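Long-range contacts in histidine triad protein (Plasmodium falciparum 3D7, PDB 5CS2), which probably hydrolyses diadenosine triphosphate to AMP and ADP, as a manganese-dependent member of the histidine triad family related to FHIT: residues A[84-88]-A[195-199]; A[39-45]-A[57-61]; A[32-36]-A[188-192]. All coordinates share one frame; numbering follows the deposited sequence.

Contact 1 (A[84-88]-A[195-199]); sequences FMCYI and INEKF
F84 presents the edge of its ring to one face of F199 in a T-shaped (edge-to-face) pair, with centroids 5.3 Å apart and planes inclined at 67°. The leading atom is F84 CE1, which comes to 3.8 Å from F199 CE2. I88 reaches the same ring with its terminal methyl, CD1 lying 3.7 Å from F199 CE2. Y87 touches more lightly, its CE2 meeting the rim of F199 near the plane of that ring.

One turn before F199, I195 fills the other half of the contact. Its two branches divide the work: methyl CG2 sits at the edge of the F84 ring, 4.1 Å from CZ, while the extended CG1-CD1 arm runs past I88, where the two CG1 atoms are 4.1 Å apart, and its CD1 lies 4.0 Å from M85 SD. M85 starts off away from the partner helix and gets there by bending at chi2 and chi3. F84 is sent across by a first torsion that sets CG anti to the backbone N (176°), and within its own helix CG1 of I88 lies over one face of the F84 ring. All of this is apolar.

The two helical segments cross almost perpendicularly, at 99°, and their axes stay 12.5 Å apart, a gap spanned by side chains alone. Helix 72-93 thus meets the C-terminal end of helix 181-199. Y5 and L9 of helix 4-11 pack on both F84 and F199, W14 adds to I195 and F199, and I37 and F36 of strand 35-38 lie against F84 and M85.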
ATOM      1  N   PHE A  84      -0.810   9.893  -4.849  1.00 19.38           N
ATOM      2  CA  PHE A  84      -0.934  10.884  -5.928  1.00 18.63           C
ATOM      3  C   PHE A  84      -1.815  10.324  -7.047  1.00 21.49           C
ATOM      4  O   PHE A  84      -2.697  11.031  -7.544  1.00 20.21           O
ATOM      5  CB  PHE A  84       0.447  11.269  -6.467  1.00 19.86           C
ATOM      6  CG  PHE A  84       0.401  12.212  -7.658  1.00 20.37           C
ATOM      7  CD1 PHE A  84       0.102  13.565  -7.484  1.00 23.06           C
ATOM      8  CD2 PHE A  84       0.573  11.730  -8.954  1.00 22.98           C
ATOM      9  CE1 PHE A  84       0.050  14.434  -8.580  1.00 24.14           C
ATOM     10  CE2 PHE A  84       0.471  12.596 -10.060  1.00 25.89           C
ATOM     11  CZ  PHE A  84       0.239  13.944  -9.859  1.00 24.07           C
ATOM     12  N   MET A  85      -1.574   9.040  -7.480  1.00 17.35           N
ATOM     13  CA  MET A  85      -2.358   8.454  -8.562  1.00 17.97           C
ATOM     14  C   MET A  85      -3.806   8.183  -8.191  1.00 22.64           C
ATOM     15  O   MET A  85      -4.667   8.320  -9.046  1.00 21.94           O
ATOM     16  CB  MET A  85      -1.682   7.196  -9.134  1.00 18.60           C
ATOM     17  CG  MET A  85      -0.424   7.507  -9.931  1.00 19.65           C
ATOM     18  SD  MET A  85      -0.630   8.796 -11.245  1.00 20.69           S
ATOM     19  CE  MET A  85      -1.970   8.231 -12.068  1.00 18.80           C
ATOM     20  N   CYS A  86      -4.113   7.894  -6.897  1.00 19.29           N
ATOM     21  CA  CYS A  86      -5.508   7.759  -6.490  1.00 20.21           C
ATOM     22  C   CYS A  86      -6.202   9.105  -6.627  1.00 24.05           C
ATOM     23  O   CYS A  86      -7.351   9.146  -7.054  1.00 24.33           O
ATOM     24  CB  CYS A  86      -5.629   7.217  -5.076  1.00 21.19           C
ATOM     25  SG  CYS A  86      -5.194   5.482  -4.961  1.00 25.16           S
ATOM     26  N   TYR A  87      -5.488  10.192  -6.332  1.00 20.51           N
ATOM     27  CA  TYR A  87      -6.037  11.549  -6.518  1.00 21.90           C
ATOM     28  C   TYR A  87      -6.339  11.809  -8.006  1.00 24.80           C
ATOM     29  O   TYR A  87      -7.468  12.150  -8.352  1.00 24.75           O
ATOM     30  CB  TYR A  87      -5.075  12.594  -5.963  1.00 23.13           C
ATOM     31  CG  TYR A  87      -5.538  14.028  -6.148  1.00 27.54           C
ATOM     32  CD1 TYR A  87      -6.554  14.565  -5.353  1.00 29.63           C
ATOM     33  CD2 TYR A  87      -4.986  14.837  -7.136  1.00 28.89           C
ATOM     34  CE1 TYR A  87      -6.961  15.893  -5.499  1.00 29.49           C
ATOM     35  CE2 TYR A  87      -5.415  16.153  -7.317  1.00 29.95           C
ATOM     36  CZ  TYR A  87      -6.388  16.680  -6.483  1.00 38.46           C
ATOM     37  OH  TYR A  87      -6.785  17.985  -6.636  1.00 41.62           O
ATOM     38  N   ILE A  88      -5.354  11.558  -8.893  1.00 20.97           N
ATOM     39  CA  ILE A  88      -5.530  11.753 -10.345  1.00 20.06           C
ATOM     40  C   ILE A  88      -6.654  10.903 -10.902  1.00 23.74           C
ATOM     41  O   ILE A  88      -7.532  11.429 -11.586  1.00 24.28           O
ATOM     42  CB  ILE A  88      -4.174  11.460 -11.078  1.00 20.80           C
ATOM     43  CG1 ILE A  88      -3.056  12.460 -10.665  1.00 20.16           C
ATOM     44  CG2 ILE A  88      -4.377  11.410 -12.610  1.00 19.78           C
ATOM     45  CD1 ILE A  88      -3.358  14.031 -10.887  1.00 25.15           C
ATOM     46  N   ILE A 195      -2.143  15.087 -15.684  1.00 21.44           N
ATOM     47  CA  ILE A 195      -1.073  15.409 -14.767  1.00 21.31           C
ATOM     48  C   ILE A 195      -0.391  16.705 -15.219  1.00 26.41           C
ATOM     49  O   ILE A 195      -0.225  17.620 -14.420  1.00 24.64           O
ATOM     50  CB  ILE A 195      -0.080  14.204 -14.594  1.00 24.01           C
ATOM     51  CG1 ILE A 195      -0.805  12.990 -13.991  1.00 25.44           C
ATOM     52  CG2 ILE A 195       1.130  14.609 -13.769  1.00 24.43           C
ATOM     53  CD1 ILE A 195      -0.021  11.575 -14.080  1.00 23.08           C
ATOM     54  N   ASN A 196      -0.031  16.788 -16.518  1.00 23.22           N
ATOM     55  CA  ASN A 196       0.638  17.956 -17.096  1.00 23.29           C
ATOM     56  C   ASN A 196      -0.166  19.249 -16.925  1.00 28.32           C
ATOM     57  O   ASN A 196       0.386  20.274 -16.512  1.00 28.59           O
ATOM     58  CB  ASN A 196       0.935  17.689 -18.565  1.00 25.44           C
ATOM     59  CG  ASN A 196       2.045  16.688 -18.768  1.00 32.68           C
ATOM     60  OD1 ASN A 196       2.823  16.401 -17.855  1.00 25.57           O
ATOM     61  ND2 ASN A 196       2.167  16.174 -19.982  1.00 24.66           N
ATOM     62  N   GLU A 197      -1.446  19.182 -17.197  1.00 25.15           N
ATOM     63  CA  GLU A 197      -2.354  20.335 -17.117  1.00 27.30           C
ATOM     64  C   GLU A 197      -2.440  20.913 -15.689  1.00 32.38           C
ATOM     65  O   GLU A 197      -2.347  22.132 -15.506  1.00 32.93           O
ATOM     66  CB  GLU A 197      -3.742  19.923 -17.642  1.00 29.04           C
ATOM     67  CG  GLU A 197      -4.776  21.038 -17.644  1.00 47.59           C
ATOM     68  CD  GLU A 197      -6.115  20.684 -18.266  1.00 86.68           C
ATOM     69  OE1 GLU A 197      -6.961  20.084 -17.565  1.00 87.12           O
ATOM     70  OE2 GLU A 197      -6.330  21.040 -19.447  1.00 91.36           O
ATOM     71  N   LYS A 198      -2.550  20.029 -14.680  1.00 27.05           N
ATOM     72  CA  LYS A 198      -2.708  20.443 -13.289  1.00 26.19           C
ATOM     73  C   LYS A 198      -1.431  20.683 -12.536  1.00 30.76           C
ATOM     74  O   LYS A 198      -1.454  21.401 -11.528  1.00 33.16           O
ATOM     75  CB  LYS A 198      -3.570  19.398 -12.543  1.00 28.03           C
ATOM     76  CG  LYS A 198      -4.967  19.192 -13.116  1.00 34.86           C
ATOM     77  CD  LYS A 198      -5.822  20.460 -13.016  1.00 39.34           C
ATOM     78  CE  LYS A 198      -7.209  20.251 -13.574  1.00 47.50           C
ATOM     79  NZ  LYS A 198      -7.960  21.531 -13.627  1.00 58.97           N
ATOM     80  N   PHE A 199      -0.307  20.100 -12.983  1.00 25.55           N
ATOM     81  CA  PHE A 199       0.914  20.163 -12.202  1.00 25.01           C
ATOM     82  C   PHE A 199       2.158  20.698 -12.887  1.00 30.66           C
ATOM     83  O   PHE A 199       3.232  20.672 -12.276  1.00 31.30           O
ATOM     84  CB  PHE A 199       1.189  18.763 -11.609  1.00 25.78           C
ATOM     85  CG  PHE A 199       0.144  18.421 -10.584  1.00 25.81           C
ATOM     86  CD1 PHE A 199       0.134  19.052  -9.339  1.00 28.20           C
ATOM     87  CD2 PHE A 199      -0.914  17.583 -10.905  1.00 25.41           C
ATOM     88  CE1 PHE A 199      -0.878  18.781  -8.410  1.00 27.68           C
ATOM     89  CE2 PHE A 199      -1.940  17.338  -9.986  1.00 27.23           C
ATOM     90  CZ  PHE A 199      -1.921  17.942  -8.753  1.00 24.64           C
TER

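Contact 2 (A[39-45]-A[57-61]); sequences TKYSYGF and LLTTL
Y43 and T59 face each other as a hydrogen-bonded antiparallel pair, joined by Y43 N to T59 O and T59 N to Y43 O (both 2.9 Å). F45 and L57 repeat the pattern two residues on. Between them G44 pairs with L58 without hydrogen bonds, and the backbones draw together there: G44 CA is 4.4 Å from L58 CA, against 5.6 Å for Y43 CA to T59 CA. L58 CD2 packs on G44 CA.

The dense face carries Y43, F45, L57 and T59. Both aromatic side chains set CG between the backbone N and the carbonyl carbon (chi1 72° for Y43, 64° for F45), which lays the Y43 ring alongside T59 and swings the F45 ring obliquely over L57. CG2 of T59 makes a CH-pi contact over the Y43 ring, 3.3 Å from CE1, and also meets the edge of F45. CB of L57 lies over the F45 ring, with its CD1 3.5 Å from F45 CE2. T59 OG1 bonds to V115 O and Y43 OH to E24 O.

By the 39-41 loop the side chains diverge, though L61 N still bonds to Y41 O at 2.8 Å, from above the carbonyl plane. Y41 leads outward and K40 is exposed, its NZ in a salt bridge with E13, while T39 OG1 accepts from S42 N in an ST motif and bonds to D77, as does S42 OG.

This is a beta hairpin in the central antiparallel sheet of the HIT fold. L57 packs on H116, the predicted AMP-histidine active-site residue, and H118, a predicted substrate-binding residue.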
ATOM      1  N   THR A  39       9.051   8.521 -11.938  1.00 19.60           N
ATOM      2  CA  THR A  39       9.546   9.212 -10.747  1.00 20.30           C
ATOM      3  C   THR A  39      11.004   8.811 -10.539  1.00 24.65           C
ATOM      4  O   THR A  39      11.562   8.084 -11.368  1.00 25.10           O
ATOM      5  CB  THR A  39       8.638   8.919  -9.518  1.00 22.53           C
ATOM      6  OG1 THR A  39       8.878   7.566  -9.127  1.00 22.78           O
ATOM      7  CG2 THR A  39       7.150   9.121  -9.817  1.00 25.70           C
ATOM      8  N   LYS A  40      11.610   9.262  -9.439  1.00 23.71           N
ATOM      9  CA  LYS A  40      12.997   8.955  -9.116  1.00 24.70           C
ATOM     10  C   LYS A  40      13.232   7.438  -9.033  1.00 28.75           C
ATOM     11  O   LYS A  40      14.272   6.973  -9.487  1.00 30.32           O
ATOM     12  CB  LYS A  40      13.399   9.639  -7.798  1.00 27.15           C
ATOM     13  CG  LYS A  40      14.884   9.509  -7.456  1.00 41.88           C
ATOM     14  CD  LYS A  40      15.265  10.349  -6.244  1.00 54.50           C
ATOM     15  CE  LYS A  40      16.739  10.253  -5.935  1.00 70.05           C
ATOM     16  NZ  LYS A  40      17.139  11.203  -4.860  1.00 82.17           N
ATOM     17  N   TYR A  41      12.261   6.675  -8.478  1.00 22.77           N
ATOM     18  CA  TYR A  41      12.391   5.219  -8.283  1.00 21.59           C
ATOM     19  C   TYR A  41      11.276   4.367  -8.871  1.00 22.87           C
ATOM     20  O   TYR A  41      11.384   3.139  -8.843  1.00 25.56           O
ATOM     21  CB  TYR A  41      12.498   4.917  -6.782  1.00 22.83           C
ATOM     22  CG  TYR A  41      13.669   5.566  -6.087  1.00 25.79           C
ATOM     23  CD1 TYR A  41      14.951   5.032  -6.186  1.00 29.14           C
ATOM     24  CD2 TYR A  41      13.495   6.701  -5.303  1.00 26.20           C
ATOM     25  CE1 TYR A  41      16.035   5.630  -5.543  1.00 32.66           C
ATOM     26  CE2 TYR A  41      14.563   7.278  -4.619  1.00 26.60           C
ATOM     27  CZ  TYR A  41      15.838   6.767  -4.777  1.00 39.85           C
ATOM     28  OH  TYR A  41      16.888   7.366  -4.123  1.00 43.71           O
ATOM     29  N   SER A  42      10.205   4.960  -9.388  1.00 17.54           N
ATOM     30  CA  SER A  42       9.056   4.158  -9.821  1.00 15.65           C
ATOM     31  C   SER A  42       8.485   4.643 -11.138  1.00 18.12           C
ATOM     32  O   SER A  42       8.929   5.663 -11.664  1.00 19.83           O
ATOM     33  CB  SER A  42       7.940   4.295  -8.777  1.00 18.64           C
ATOM     34  OG  SER A  42       8.397   4.084  -7.460  1.00 26.50           O
ATOM     35  N   TYR A  43       7.497   3.932 -11.641  1.00 16.84           N
ATOM     36  CA  TYR A  43       6.735   4.342 -12.802  1.00 15.51           C
ATOM     37  C   TYR A  43       5.337   3.763 -12.758  1.00 19.07           C
ATOM     38  O   TYR A  43       5.081   2.795 -12.054  1.00 19.94           O
ATOM     39  CB  TYR A  43       7.465   4.094 -14.128  1.00 15.00           C
ATOM     40  CG  TYR A  43       7.580   2.655 -14.555  1.00 16.62           C
ATOM     41  CD1 TYR A  43       8.627   1.858 -14.105  1.00 18.28           C
ATOM     42  CD2 TYR A  43       6.674   2.101 -15.452  1.00 17.14           C
ATOM     43  CE1 TYR A  43       8.772   0.541 -14.553  1.00 17.21           C
ATOM     44  CE2 TYR A  43       6.799   0.782 -15.890  1.00 17.34           C
ATOM     45  CZ  TYR A  43       7.867   0.020 -15.460  1.00 18.15           C
ATOM     46  OH  TYR A  43       7.982  -1.291 -15.892  1.00 21.18           O
ATOM     47  N   GLY A  44       4.427   4.412 -13.448  1.00 16.96           N
ATOM     48  CA  GLY A  44       3.035   4.015 -13.521  1.00 15.89           C
ATOM     49  C   GLY A  44       2.684   3.721 -14.952  1.00 19.38           C
ATOM     50  O   GLY A  44       3.064   4.473 -15.854  1.00 17.71           O
ATOM     51  N   PHE A  45       1.992   2.623 -15.169  1.00 17.38           N
ATOM     52  CA  PHE A  45       1.584   2.229 -16.504  1.00 17.93           C
ATOM     53  C   PHE A  45       0.202   1.605 -16.536  1.00 22.21           C
ATOM     54  O   PHE A  45      -0.284   1.076 -15.520  1.00 20.68           O
ATOM     55  CB  PHE A  45       2.655   1.341 -17.159  1.00 19.23           C
ATOM     56  CG  PHE A  45       2.892   0.013 -16.466  1.00 20.81           C
ATOM     57  CD1 PHE A  45       3.643  -0.055 -15.296  1.00 22.68           C
ATOM     58  CD2 PHE A  45       2.373  -1.156 -16.985  1.00 22.96           C
ATOM     59  CE1 PHE A  45       3.861  -1.283 -14.649  1.00 23.61           C
ATOM     60  CE2 PHE A  45       2.632  -2.390 -16.362  1.00 25.40           C
ATOM     61  CZ  PHE A  45       3.378  -2.438 -15.209  1.00 22.54           C
ATOM     62  N   LEU A  57      -1.105   0.130 -12.847  1.00 16.70           N
ATOM     63  CA  LEU A  57      -0.025  -0.528 -12.097  1.00 17.68           C
ATOM     64  C   LEU A  57       1.084   0.444 -11.803  1.00 20.12           C
ATOM     65  O   LEU A  57       1.427   1.258 -12.665  1.00 19.58           O
ATOM     66  CB  LEU A  57       0.526  -1.708 -12.937  1.00 18.68           C
ATOM     67  CG  LEU A  57      -0.509  -2.765 -13.338  1.00 24.11           C
ATOM     68  CD1 LEU A  57       0.001  -3.649 -14.447  1.00 25.18           C
ATOM     69  CD2 LEU A  57      -0.991  -3.556 -12.136  1.00 24.28           C
ATOM     70  N   LEU A  58       1.692   0.336 -10.609  1.00 15.37           N
ATOM     71  CA  LEU A  58       2.864   1.135 -10.244  1.00 14.81           C
ATOM     72  C   LEU A  58       3.972   0.151  -9.920  1.00 21.57           C
ATOM     73  O   LEU A  58       3.705  -0.838  -9.238  1.00 19.91           O
ATOM     74  CB  LEU A  58       2.632   2.004  -9.003  1.00 17.06           C
ATOM     75  CG  LEU A  58       1.390   2.907  -9.007  1.00 21.82           C
ATOM     76  CD1 LEU A  58       1.436   3.836  -7.826  1.00 21.71           C
ATOM     77  CD2 LEU A  58       1.305   3.772 -10.241  1.00 25.25           C
ATOM     78  N   THR A  59       5.188   0.396 -10.416  1.00 17.92           N
ATOM     79  CA  THR A  59       6.266  -0.543 -10.115  1.00 17.10           C
ATOM     80  C   THR A  59       7.552   0.203  -9.920  1.00 20.85           C
ATOM     81  O   THR A  59       7.636   1.391 -10.255  1.00 21.54           O
ATOM     82  CB  THR A  59       6.338  -1.665 -11.182  1.00 23.01           C
ATOM     83  OG1 THR A  59       7.172  -2.733 -10.699  1.00 24.14           O
ATOM     84  CG2 THR A  59       6.906  -1.196 -12.474  1.00 18.47           C
ATOM     85  N   THR A  60       8.577  -0.486  -9.408  1.00 18.35           N
ATOM     86  CA  THR A  60       9.886   0.118  -9.199  1.00 17.78           C
ATOM     87  C   THR A  60      10.670   0.084 -10.498  1.00 21.21           C
ATOM     88  O   THR A  60      10.477  -0.828 -11.288  1.00 22.36           O
ATOM     89  CB  THR A  60      10.660  -0.640  -8.112  1.00 24.96           C
ATOM     90  OG1 THR A  60      10.565  -2.026  -8.435  1.00 22.77           O
ATOM     91  CG2 THR A  60      10.097  -0.383  -6.708  1.00 25.66           C
ATOM     92  N   LEU A  61      11.533   1.082 -10.741  1.00 20.02           N
ATOM     93  CA  LEU A  61      12.328   1.105 -11.972  1.00 20.56           C
ATOM     94  C   LEU A  61      13.354  -0.044 -11.919  1.00 26.32           C
ATOM     95  O   LEU A  61      13.642  -0.666 -12.948  1.00 26.19           O
ATOM     96  CB  LEU A  61      13.031   2.469 -12.133  1.00 20.85           C
ATOM     97  CG  LEU A  61      12.150   3.629 -12.615  1.00 25.00           C
ATOM     98  CD1 LEU A  61      12.767   4.985 -12.271  1.00 25.70           C
ATOM     99  CD2 LEU A  61      11.835   3.532 -14.102  1.00 28.39           C
TER

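Contact 3 (A[32-36]-A[188-192]); sequences KREVF and ANLIK
F36 and I191 make the apolar heart of this contact. CG2 of I191 rests 3.7 Å from CG of F36, and its other branch carries CD1 to 3.9 Å from F36 CD2, so both branches of the isoleucine come at the ring obliquely from the same side. A188 joins them with its single methyl, which faces the backbone more than any side chain: its CB stands 3.4 Å from R33 O.

Backbone carbonyls also receive the aliphatic part of K192, whose CG lies 3.2 Å from F36 O. This chain leaves its backbone with chi1 at -122°, away from the staggered positions, and bends at chi3 before NZ turns toward the 32-35 turn.

The polar links all run through water. One molecule accepts from K192 NZ (2.8 Å) and donates to both K32 O and V35 O (2.7 Å each), tying the ammonium group to the two carbonyls that bracket the turn. A second donates to R33 O at 2.7 Å and has a weak link to the same NZ. The guanidinium of R33 instead forms a salt bridge with D31.

M85, M89 and L92 of helix 72-93 close over I191, and M85 also reaches F36. The chemistry thus grades from a buried hydrocarbon core to a hydrated edge, where the ammonium group of K192 probably offsets the partial negative charge of several carbonyls by way of water.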
ATOM      1  N   LYS A  32       6.845   2.392 -23.912  1.00 21.05           N
ATOM      2  CA  LYS A  32       6.849   3.781 -23.408  1.00 21.28           C
ATOM      3  C   LYS A  32       5.503   4.488 -23.591  1.00 24.42           C
ATOM      4  O   LYS A  32       5.181   5.375 -22.780  1.00 25.34           O
ATOM      5  CB  LYS A  32       7.990   4.591 -24.055  1.00 22.72           C
ATOM      6  CG  LYS A  32       7.831   4.776 -25.564  1.00 33.98           C
ATOM      7  CD  LYS A  32       9.061   5.457 -26.171  1.00 51.96           C
ATOM      8  CE  LYS A  32       8.966   5.497 -27.676  1.00 66.01           C
ATOM      9  NZ  LYS A  32      10.246   5.935 -28.294  1.00 77.49           N
ATOM     10  N   ARG A  33       4.715   4.105 -24.629  1.00 20.89           N
ATOM     11  CA  ARG A  33       3.382   4.643 -24.910  1.00 21.43           C
ATOM     12  C   ARG A  33       2.362   4.290 -23.824  1.00 23.82           C
ATOM     13  O   ARG A  33       1.303   4.909 -23.755  1.00 23.81           O
ATOM     14  CB  ARG A  33       2.852   4.170 -26.288  1.00 23.04           C
ATOM     15  CG  ARG A  33       3.544   4.860 -27.464  1.00 30.90           C
ATOM     16  CD  ARG A  33       3.124   4.243 -28.792  1.00 36.65           C
ATOM     17  NE  ARG A  33       3.696   2.902 -28.925  1.00 41.67           N
ATOM     18  CZ  ARG A  33       3.451   2.061 -29.922  1.00 52.57           C
ATOM     19  NH1 ARG A  33       2.625   2.404 -30.907  1.00 35.41           N
ATOM     20  NH2 ARG A  33       4.023   0.866 -29.939  1.00 32.52           N
ATOM     21  N   GLU A  34       2.658   3.251 -23.013  1.00 21.06           N
ATOM     22  CA  GLU A  34       1.713   2.805 -21.978  1.00 20.91           C
ATOM     23  C   GLU A  34       2.000   3.395 -20.597  1.00 22.44           C
ATOM     24  O   GLU A  34       1.218   3.176 -19.671  1.00 24.07           O
ATOM     25  CB  GLU A  34       1.750   1.264 -21.892  1.00 22.12           C
ATOM     26  CG  GLU A  34       1.487   0.579 -23.225  1.00 35.93           C
ATOM     27  CD  GLU A  34       1.766  -0.916 -23.249  1.00 70.63           C
ATOM     28  OE1 GLU A  34       2.378  -1.439 -22.287  1.00 67.16           O
ATOM     29  OE2 GLU A  34       1.387  -1.567 -24.249  1.00 71.08           O
ATOM     30  N   VAL A  35       3.085   4.121 -20.471  1.00 17.04           N
ATOM     31  CA  VAL A  35       3.581   4.704 -19.225  1.00 17.53           C
ATOM     32  C   VAL A  35       3.035   6.128 -19.099  1.00 19.46           C
ATOM     33  O   VAL A  35       3.209   6.923 -20.008  1.00 20.44           O
ATOM     34  CB  VAL A  35       5.126   4.682 -19.158  1.00 21.02           C
ATOM     35  CG1 VAL A  35       5.648   5.382 -17.905  1.00 20.46           C
ATOM     36  CG2 VAL A  35       5.657   3.243 -19.248  1.00 20.46           C
ATOM     37  N   PHE A  36       2.415   6.440 -17.986  1.00 17.24           N
ATOM     38  CA  PHE A  36       1.869   7.802 -17.796  1.00 17.29           C
ATOM     39  C   PHE A  36       2.698   8.652 -16.824  1.00 21.92           C
ATOM     40  O   PHE A  36       2.488   9.865 -16.750  1.00 20.66           O
ATOM     41  CB  PHE A  36       0.398   7.736 -17.402  1.00 18.28           C
ATOM     42  CG  PHE A  36       0.108   6.782 -16.264  1.00 18.12           C
ATOM     43  CD1 PHE A  36       0.416   7.126 -14.947  1.00 21.01           C
ATOM     44  CD2 PHE A  36      -0.488   5.548 -16.507  1.00 19.17           C
ATOM     45  CE1 PHE A  36       0.168   6.227 -13.892  1.00 20.98           C
ATOM     46  CE2 PHE A  36      -0.786   4.676 -15.449  1.00 21.65           C
ATOM     47  CZ  PHE A  36      -0.437   5.011 -14.153  1.00 20.88           C
ATOM     48  N   ALA A 188      -3.176   6.009 -21.441  1.00 22.31           N
ATOM     49  CA  ALA A 188      -1.999   6.615 -20.827  1.00 21.43           C
ATOM     50  C   ALA A 188      -1.911   8.097 -21.177  1.00 24.85           C
ATOM     51  O   ALA A 188      -1.473   8.874 -20.358  1.00 25.12           O
ATOM     52  CB  ALA A 188      -0.728   5.907 -21.259  1.00 22.51           C
ATOM     53  N   ASN A 189      -2.297   8.472 -22.412  1.00 24.19           N
ATOM     54  CA  ASN A 189      -2.227   9.865 -22.855  1.00 24.48           C
ATOM     55  C   ASN A 189      -3.184  10.754 -22.075  1.00 28.02           C
ATOM     56  O   ASN A 189      -2.801  11.843 -21.675  1.00 29.56           O
ATOM     57  CB  ASN A 189      -2.444   9.965 -24.370  1.00 27.35           C
ATOM     58  CG  ASN A 189      -1.983  11.276 -24.946  1.00 60.13           C
ATOM     59  OD1 ASN A 189      -2.789  12.136 -25.306  1.00 63.46           O
ATOM     60  ND2 ASN A 189      -0.676  11.473 -25.010  1.00 50.02           N
ATOM     61  N   LEU A 190      -4.385  10.260 -21.808  1.00 25.42           N
ATOM     62  CA  LEU A 190      -5.392  10.976 -21.027  1.00 27.03           C
ATOM     63  C   LEU A 190      -4.849  11.257 -19.608  1.00 28.57           C
ATOM     64  O   LEU A 190      -4.950  12.387 -19.109  1.00 26.20           O
ATOM     65  CB  LEU A 190      -6.677  10.143 -20.970  1.00 28.32           C
ATOM     66  CG  LEU A 190      -7.803  10.685 -20.086  1.00 36.07           C
ATOM     67  CD1 LEU A 190      -8.714  11.648 -20.872  1.00 37.21           C
ATOM     68  CD2 LEU A 190      -8.630   9.536 -19.497  1.00 38.38           C
ATOM     69  N   ILE A 191      -4.194  10.243 -18.996  1.00 23.90           N
ATOM     70  CA  ILE A 191      -3.632  10.401 -17.651  1.00 22.16           C
ATOM     71  C   ILE A 191      -2.494  11.359 -17.629  1.00 22.86           C
ATOM     72  O   ILE A 191      -2.507  12.292 -16.843  1.00 23.89           O
ATOM     73  CB  ILE A 191      -3.261   9.033 -17.033  1.00 24.89           C
ATOM     74  CG1 ILE A 191      -4.512   8.133 -16.944  1.00 26.06           C
ATOM     75  CG2 ILE A 191      -2.573   9.238 -15.685  1.00 25.12           C
ATOM     76  CD1 ILE A 191      -4.230   6.668 -16.656  1.00 27.99           C
ATOM     77  N   LYS A 192      -1.512  11.179 -18.539  1.00 20.59           N
ATOM     78  CA  LYS A 192      -0.348  12.038 -18.665  1.00 21.29           C
ATOM     79  C   LYS A 192      -0.779  13.491 -18.931  1.00 23.84           C
ATOM     80  O   LYS A 192      -0.233  14.401 -18.317  1.00 24.32           O
ATOM     81  CB  LYS A 192       0.465  11.567 -19.890  1.00 23.95           C
ATOM     82  CG  LYS A 192       1.883  11.175 -19.652  1.00 34.28           C
ATOM     83  CD  LYS A 192       2.600  10.884 -20.986  1.00 26.56           C
ATOM     84  CE  LYS A 192       1.739  10.152 -22.018  1.00 31.48           C
ATOM     85  NZ  LYS A 192       2.457   9.941 -23.318  1.00 33.35           N
TER
HETATM   86  O   HOH W   1       3.902   7.759 -22.443  1.00 30.62           O
HETATM   87  O   HOH W   2       0.728   7.398 -24.490  1.00 39.84           O

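Contacts 1 and 3 use successive parts of helix 181-199, and M85 of contact 1 is the residue common to all three, packing against members of both other contacts. Contact 2 lies closest to the centre of the chain and differs in kind, being built on backbone hydrogen bonds reinforced by CH-pi packing. Contact 1 is buried and purely hydrophobic, side chains bridging two helices; contact 3 is partly buried, with waters replacing direct polar bonds at its rim. Strands 35-38 and 42-46 adjoin in the sheet, where F36 N probably bonds to G44 O, so the terminal helix is tied to the hairpin through contact 3.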